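Local coordinates for molybdate-binding protein MolA (Haemophilus influenzae, PDB 3PSH), which binds molybdate and tungstate in the periplasm and serves the MolBCA ABC transporter in low-affinity molybdate import, at residues 83-88 and 105-110. Residues are numbered along the deposited sequence; the frame is centred on the assembly and turned at random.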
# COMPACT_ATOMS: atom_id res chain seq x y z
N LEU A 83 14.67 20.39 11.47
CA LEU A 83 14.26 19.20 12.22
C LEU A 83 15.46 18.39 12.73
O LEU A 83 15.27 17.40 13.52
CB LEU A 83 13.35 18.24 11.42
CG LEU A 83 12.15 18.99 10.91
CD1 LEU A 83 11.46 17.89 9.96
CD2 LEU A 83 11.29 19.35 12.12
N LYS A 84 16.69 18.71 12.28
CA LYS A 84 17.85 17.93 12.69
C LYS A 84 17.64 16.42 12.44
O LYS A 84 17.91 15.58 13.35
CB LYS A 84 18.23 18.18 14.19
CG LYS A 84 18.65 19.74 14.35
CD LYS A 84 19.15 20.03 15.80
CE LYS A 84 19.40 21.58 15.93
NZ LYS A 84 19.51 21.89 17.41
N PRO A 85 17.19 16.08 11.18
CA PRO A 85 16.93 14.61 10.98
C PRO A 85 18.18 13.78 10.99
O PRO A 85 19.31 14.29 10.69
CB PRO A 85 16.31 14.55 9.62
CG PRO A 85 16.61 15.87 8.96
CD PRO A 85 17.07 16.86 9.95
N ASP A 86 18.04 12.52 11.36
CA ASP A 86 19.18 11.60 11.22
C ASP A 86 19.06 10.62 10.03
O ASP A 86 20.04 9.96 9.65
CB ASP A 86 19.48 10.89 12.56
CG ASP A 86 18.26 10.29 13.26
OD1 ASP A 86 17.14 10.21 12.66
OD2 ASP A 86 18.33 9.90 14.49
N VAL A 87 17.85 10.57 9.43
CA VAL A 87 17.64 9.79 8.18
C VAL A 87 16.36 10.30 7.53
O VAL A 87 15.51 10.73 8.28
CB VAL A 87 17.50 8.23 8.52
CG1 VAL A 87 16.26 7.95 9.43
CG2 VAL A 87 17.61 7.34 7.23
N VAL A 88 16.23 10.18 6.21
CA VAL A 88 14.99 10.45 5.42
C VAL A 88 14.73 9.19 4.65
O VAL A 88 15.62 8.71 3.89
CB VAL A 88 15.20 11.61 4.43
CG1 VAL A 88 13.93 11.96 3.62
CG2 VAL A 88 15.57 12.91 5.30
N VAL A 105 23.19 17.83 1.66
CA VAL A 105 23.26 18.42 3.00
C VAL A 105 23.60 17.29 3.99
O VAL A 105 23.43 17.50 5.19
CB VAL A 105 22.06 19.35 3.39
CG1 VAL A 105 22.08 20.56 2.44
CG2 VAL A 105 20.74 18.57 3.30
N ASN A 106 24.08 16.16 3.48
CA ASN A 106 24.75 15.10 4.27
C ASN A 106 23.72 14.37 5.21
O ASN A 106 23.97 13.94 6.38
CB ASN A 106 25.86 15.69 5.20
CG ASN A 106 26.73 16.68 4.47
OD1 ASN A 106 27.06 16.46 3.29
ND2 ASN A 106 27.17 17.71 5.19
N ILE A 107 22.48 14.21 4.72
CA ILE A 107 21.55 13.48 5.52
C ILE A 107 21.36 12.13 4.76
O ILE A 107 21.11 12.16 3.54
CB ILE A 107 20.20 14.15 5.59
CG1 ILE A 107 20.26 15.48 6.35
CG2 ILE A 107 19.23 13.31 6.33
CD1 ILE A 107 19.02 16.37 5.94
N PRO A 108 21.49 11.00 5.46
CA PRO A 108 21.35 9.66 4.79
C PRO A 108 19.88 9.54 4.25
O PRO A 108 18.93 9.99 4.89
CB PRO A 108 21.59 8.63 5.95
CG PRO A 108 22.23 9.48 7.03
CD PRO A 108 21.74 10.86 6.90
N VAL A 109 19.76 8.88 3.11
CA VAL A 109 18.47 8.65 2.48
C VAL A 109 18.27 7.13 2.26
O VAL A 109 19.20 6.45 1.78
CB VAL A 109 18.52 9.27 1.04
CG1 VAL A 109 17.25 8.78 0.14
CG2 VAL A 109 18.50 10.78 1.09
N VAL A 110 17.08 6.64 2.58
CA VAL A 110 16.80 5.23 2.45
C VAL A 110 15.51 5.14 1.62
O VAL A 110 14.46 5.66 2.03
CB VAL A 110 16.48 4.58 3.79
CG1 VAL A 110 16.06 3.04 3.64
CG2 VAL A 110 17.72 4.64 4.66
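Asp86 O, the carbonyl oxygen of a flat peptide, lies off the CG-CD edge of the Pro108 ring, well to one side of its mean plane and 3.4 Å from Pro108 CD; Pro108 CB lies near Val87 CG2. Pro85 offers its own ring through CG, 3.9 Å from Ile107 CD1, the two side chains crossing at about a right angle. Farther along, Val88 N donates to Pro108 O at 3.0 Å, and Val110 N approaches Val88 O in the carbonyl plane, at 2.9 Å. Val88 thus bonds to the residues on either side of Val109, the pattern of a parallel bridge; Val109 CA-H also points at Val88 O.

Beta-branched valine suits an extended strand. Val88 has CG2 beside its backbone N (CG1 anti to it, chi1 -178°), which sets CG2 3.8 Å from Ile107 CG2, on the face covered by Ile102 of helix 96-103. On the other face Val87 CG2 meets Val110 CG2 at 3.7 Å.

The contact pairs the beginnings of strands 87-91 and 109-112, which a right-handed beta-alpha-beta crossover joins through helix 96-103. Proline, lacking an N-H, brings no donor to Asp86 O; the two backbone hydrogen bonds fix the register, and apolar side chains pack on both faces.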